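PDB 2P8T: uncharacterized protein from Pyrococcus horikoshii, which is of unknown function but carries an N-terminal helix-turn-helix-like domain and may bind ATP and act as an aminoacyl-tRNA ligase. Local coordinates for residues A[72-75]-A[76-80]; A[56-59]-A[60-63]. All blocks are in the same frame, centred on the assembly; numbering follows the deposited sequence.

Interaction 1. Residues A[72-75]-A[76-80]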
loop_
_atom_site.group_PDB
_atom_site.type_symbol
_atom_site.label_atom_id
_atom_site.label_comp_id
_atom_site.label_asym_id
_atom_site.label_seq_id
_atom_site.Cartn_x
_atom_site.Cartn_y
_atom_site.Cartn_z
ATOM N N LYS A 72 -14.500 10.758 10.313
ATOM C CA LYS A 72 -14.724 10.174 8.978
ATOM C C LYS A 72 -13.440 9.547 8.405
ATOM O O LYS A 72 -13.477 8.413 7.900
ATOM C CB LYS A 72 -15.307 11.235 8.032
ATOM C CG LYS A 72 -15.571 10.729 6.623
ATOM C CD LYS A 72 -15.962 11.853 5.707
ATOM C CE LYS A 72 -16.016 11.359 4.255
ATOM N NZ LYS A 72 -16.497 12.456 3.363
ATOM N N GLY A 73 -12.312 10.257 8.498
ATOM C CA GLY A 73 -11.029 9.752 8.006
ATOM C C GLY A 73 -10.557 8.485 8.724
ATOM O O GLY A 73 -10.026 7.567 8.096
ATOM N N LYS A 74 -10.753 8.448 10.046
ATOM C CA LYS A 74 -10.462 7.253 10.846
ATOM C C LYS A 74 -11.343 6.047 10.503
ATOM O O LYS A 74 -10.860 4.905 10.512
ATOM C CB LYS A 74 -10.596 7.576 12.345
ATOM C CG LYS A 74 -10.315 6.386 13.263
ATOM C CD LYS A 74 -8.801 6.117 13.362
ATOM C CE LYS A 74 -8.467 5.241 14.566
ATOM N NZ LYS A 74 -8.952 3.858 14.403
ATOM N N GLU A 75 -12.621 6.285 10.216
ATOM C CA GLU A 75 -13.534 5.210 9.845
ATOM C C GLU A 75 -13.091 4.656 8.491
ATOM O O GLU A 75 -13.138 3.451 8.251
ATOM C CB GLU A 75 -14.987 5.687 9.749
ATOM C CG GLU A 75 -15.632 6.092 11.080
ATOM C CD GLU A 75 -17.045 6.621 10.908
ATOM O OE1 GLU A 75 -17.304 7.349 9.913
ATOM O OE2 GLU A 75 -17.901 6.324 11.774
ATOM N N ILE A 76 -12.656 5.550 7.610
ATOM C CA ILE A 76 -12.145 5.115 6.309
ATOM C C ILE A 76 -10.890 4.256 6.445
ATOM O O ILE A 76 -10.816 3.184 5.849
ATOM C CB ILE A 76 -11.902 6.303 5.355
ATOM C CG1 ILE A 76 -13.246 6.842 4.865
ATOM C CG2 ILE A 76 -11.056 5.861 4.142
ATOM C CD1 ILE A 76 -13.158 8.255 4.211
ATOM N N ARG A 77 -9.918 4.729 7.226
ATOM C CA ARG A 77 -8.683 3.983 7.485
ATOM C C ARG A 77 -8.952 2.626 8.133
ATOM O O ARG A 77 -8.311 1.624 7.791
ATOM C CB ARG A 77 -7.749 4.784 8.386
ATOM C CG ARG A 77 -6.282 4.364 8.244
ATOM C CD ARG A 77 -5.325 5.166 9.138
ATOM N NE ARG A 77 -3.939 4.872 8.750
ATOM C CZ ARG A 77 -3.291 3.752 9.089
ATOM N NH1 ARG A 77 -3.884 2.851 9.855
ATOM N NH2 ARG A 77 -2.052 3.532 8.678
ATOM N N ASP A 78 -9.885 2.594 9.082
ATOM C CA ASP A 78 -10.225 1.328 9.742
ATOM C C ASP A 78 -10.775 0.326 8.743
ATOM O O ASP A 78 -10.411 -0.861 8.760
ATOM C CB ASP A 78 -11.204 1.545 10.903
ATOM C CG ASP A 78 -10.573 2.258 12.077
ATOM O OD1 ASP A 78 -9.331 2.399 12.124
ATOM O OD2 ASP A 78 -11.329 2.678 12.980
ATOM N N LYS A 79 -11.630 0.814 7.852
ATOM C CA LYS A 79 -12.114 0.024 6.746
ATOM C C LYS A 79 -10.971 -0.477 5.836
ATOM O O LYS A 79 -11.007 -1.615 5.407
ATOM C CB LYS A 79 -13.158 0.803 5.955
ATOM C CG LYS A 79 -14.509 0.930 6.689
ATOM C CD LYS A 79 -15.439 1.962 6.031
ATOM C CE LYS A 79 -16.598 2.334 6.961
ATOM N NZ LYS A 79 -17.413 1.119 7.318
ATOM N N LEU A 80 -9.969 0.362 5.568
ATOM C CA LEU A 80 -8.813 -0.072 4.759
ATOM C C LEU A 80 -8.021 -1.171 5.443
ATOM O O LEU A 80 -7.612 -2.148 4.800
ATOM C CB LEU A 80 -7.873 1.094 4.426
ATOM C CG LEU A 80 -8.358 2.054 3.342
ATOM C CD1 LEU A 80 -7.356 3.206 3.188
ATOM C CD2 LEU A 80 -8.530 1.319 2.000
#
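Lys-74 and Asp-78 form an i to i+4 salt bridge along helix 71-81, which follows the small two-stranded sheet of the helix-turn-helix-like N-terminal domain. The carboxylate receives the ammonium with both oxygens, unequally. NZ lies 2.7 Å from Asp-78 OD1, on its syn lone pair, and makes a weaker bond of 3.0 Å to Asp-78 OD2. The chain of Lys-74 leaves with CG anti to the backbone N, then bends at chi2 (76°) and chi4 (69°), which turns NZ along the helix to the acid.

Four alpha-helical bonds cross the contact. The N-H groups of Ile-76, Arg-77, Asp-78 and Lys-79 go to the carbonyl oxygens of Lys-72, Gly-73, Lys-74 and Glu-75. The Asp-78 N to Lys-74 O bond measures 2.9 Å, so this pair is joined through backbone and side chains alike. Gly-73 N bonds to Thr-70 OG1, just before the helix.

Other polar ends look elsewhere. Lys-72 NZ bonds to Leu-57 O. Arg-77 is buried; its NE and NH2 bond to the carbonyls of Ile-24 and Phe-25 at the end of helix 17-26, and its NH1 pairs with Glu-86. Glu-75 and Lys-79 are also four residues apart, but their charges do not meet: Glu-75 OE1 is 6.7 Å from Lys-79 NZ. The Lys-79 chain instead runs over the backbone, with CG 3.3 Å from Glu-75 O.

Interaction 2. Residues A[56-59]-A[60-63]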
loop_
_atom_site.group_PDB
_atom_site.type_symbol
_atom_site.label_atom_id
_atom_site.label_comp_id
_atom_site.label_asym_id
_atom_site.label_seq_id
_atom_site.Cartn_x
_atom_site.Cartn_y
_atom_site.Cartn_z
ATOM N N HIS A 56 -11.877 19.437 2.358
ATOM C CA HIS A 56 -13.233 19.770 1.949
ATOM C C HIS A 56 -14.166 18.627 2.256
ATOM O O HIS A 56 -15.295 18.841 2.701
ATOM C CB HIS A 56 -13.301 20.118 0.445
ATOM C CG HIS A 56 -12.476 21.310 0.082
ATOM N ND1 HIS A 56 -12.102 21.591 -1.216
ATOM C CD2 HIS A 56 -11.892 22.253 0.856
ATOM C CE1 HIS A 56 -11.340 22.670 -1.227
ATOM N NE2 HIS A 56 -11.191 23.091 0.019
ATOM N N LEU A 57 -13.661 17.410 2.072
ATOM C CA LEU A 57 -14.450 16.212 2.271
ATOM C C LEU A 57 -14.500 15.758 3.742
ATOM O O LEU A 57 -15.077 14.714 4.043
ATOM C CB LEU A 57 -13.906 15.097 1.371
ATOM C CG LEU A 57 -14.312 15.239 -0.102
ATOM C CD1 LEU A 57 -13.576 14.188 -0.886
ATOM C CD2 LEU A 57 -15.817 15.108 -0.300
ATOM N N ASP A 58 -13.909 16.554 4.627
ATOM C CA ASP A 58 -13.905 16.294 6.089
ATOM C C ASP A 58 -13.223 14.961 6.394
ATOM O O ASP A 58 -13.644 14.216 7.292
ATOM C CB ASP A 58 -15.319 16.308 6.677
ATOM C CG ASP A 58 -15.320 16.254 8.214
ATOM O OD1 ASP A 58 -14.396 16.833 8.824
ATOM O OD2 ASP A 58 -16.237 15.608 8.790
ATOM N N ILE A 59 -12.183 14.660 5.624
ATOM C CA ILE A 59 -11.432 13.432 5.835
ATOM C C ILE A 59 -10.217 13.723 6.679
ATOM O O ILE A 59 -9.815 12.897 7.498
ATOM C CB ILE A 59 -11.085 12.733 4.507
ATOM C CG1 ILE A 59 -12.379 12.186 3.890
ATOM C CG2 ILE A 59 -10.080 11.601 4.709
ATOM C CD1 ILE A 59 -12.209 11.656 2.437
ATOM N N ILE A 60 -9.650 14.905 6.489
ATOM C CA ILE A 60 -8.557 15.398 7.331
ATOM C C ILE A 60 -8.839 16.806 7.851
ATOM O O ILE A 60 -9.699 17.522 7.325
ATOM C CB ILE A 60 -7.186 15.408 6.608
ATOM C CG1 ILE A 60 -7.134 16.502 5.520
ATOM C CG2 ILE A 60 -6.819 14.012 6.071
ATOM C CD1 ILE A 60 -5.787 16.656 4.889
ATOM N N ARG A 61 -8.122 17.174 8.905
ATOM C CA ARG A 61 -8.133 18.531 9.430
ATOM C C ARG A 61 -6.696 18.908 9.734
ATOM O O ARG A 61 -5.858 18.029 9.933
ATOM C CB ARG A 61 -9.017 18.639 10.684
ATOM C CG ARG A 61 -10.532 18.767 10.411
ATOM C CD ARG A 61 -10.902 20.177 9.920
ATOM N NE ARG A 61 -12.281 20.311 9.434
ATOM C CZ ARG A 61 -12.678 20.036 8.187
ATOM N NH1 ARG A 61 -11.817 19.554 7.291
ATOM N NH2 ARG A 61 -13.947 20.227 7.839
ATOM N N SER A 62 -6.408 20.213 9.744
ATOM C CA SER A 62 -5.050 20.716 9.963
ATOM C C SER A 62 -4.906 21.414 11.315
ATOM O O SER A 62 -5.788 22.174 11.718
ATOM C CB SER A 62 -4.642 21.675 8.851
ATOM O OG SER A 62 -3.419 22.317 9.168
ATOM N N LYS A 63 -3.785 21.139 11.990
ATOM C CA LYS A 63 -3.460 21.693 13.322
ATOM C C LYS A 63 -4.566 21.515 14.355
ATOM O O LYS A 63 -5.005 20.391 14.610
ATOM C CB LYS A 63 -3.044 23.168 13.232
ATOM C CG LYS A 63 -1.539 23.388 13.091
ATOM C CD LYS A 63 -0.816 22.912 14.346
ATOM C CE LYS A 63 0.535 22.313 14.004
ATOM N NZ LYS A 63 0.770 21.111 14.848
HETATM O O HOH W 1 -15.538 20.220 5.266
#
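Ile-59 and Ile-60 are joined where the chain leaves helix 44-56 and enters strand 60-62. Just before them, Asp-58 takes a positive phi (60°) and ends the helix in a Schellman motif.

Ile-60 begins the strand. Its CG2 lies 4.3 Å from Ile-59 CG2. This is a modest apolar contact between neighbours whose side chains largely diverge. Ile-60 packs on Leu-51 and Leu-54 of helix 44-56 and on Leu-69 of the partner strand. Ile-59 packs on Lys-72 and Ile-76 of helix 71-81.

Arg-61 carries the polar part. Its chain bends at chi2 (-75°) and reaches across to the end of helix 44-56. Asp-58 OD1 sits over one face of the guanidinium, displaced toward the rim, 3.6 Å from Arg-61 NH2. The carboxylate and guanidinium planes are 50° apart. No N-H points at the oxygen, so the pair attracts by charge alone. NH1 and NH2 have other partners. NH2 gives a bond of 3.0 Å to water 1, which lies at the guanidinium edge and in its plane. The same water donates to His-56 O over 2.9 Å. NH1 bonds to Ser-55 O and makes a weak bond, 2.9 Å long, to Ile-60 O. The arginine thus reaches carbonyls of the last helical turn both directly and through water.

Beyond it, Ser-62 finishes the strand and its side chain touches His-67 of strand 67-69. This helix, Schellman turn and first strand of a two-stranded antiparallel hairpin are consistent with a winged helix-turn-helix domain.

How the interactions relate
Both interactions belong to the N-terminal part of the chain, with centres about 13 Å apart. Interaction 2 comes first in sequence; strand 67-69 then leads into the helix of interaction 1. Lys-72 joins them directly. Its NZ is 2.8 Å from Leu-57 O, a probable hydrogen bond to the turn after helix 44-56. Its CE also packs 3.7 Å from Ile-59 CG1, and its CB lies 3.5 Å from Asp-58 O. Gly-73 CA lies 3.9 Å from Ile-59 CG2. Thr-70 adds a second tie, bonding through OG1 to Asp-58 O and Gly-73 N. The start of helix 71-81 is thus packed against the turn that ends helix 44-56.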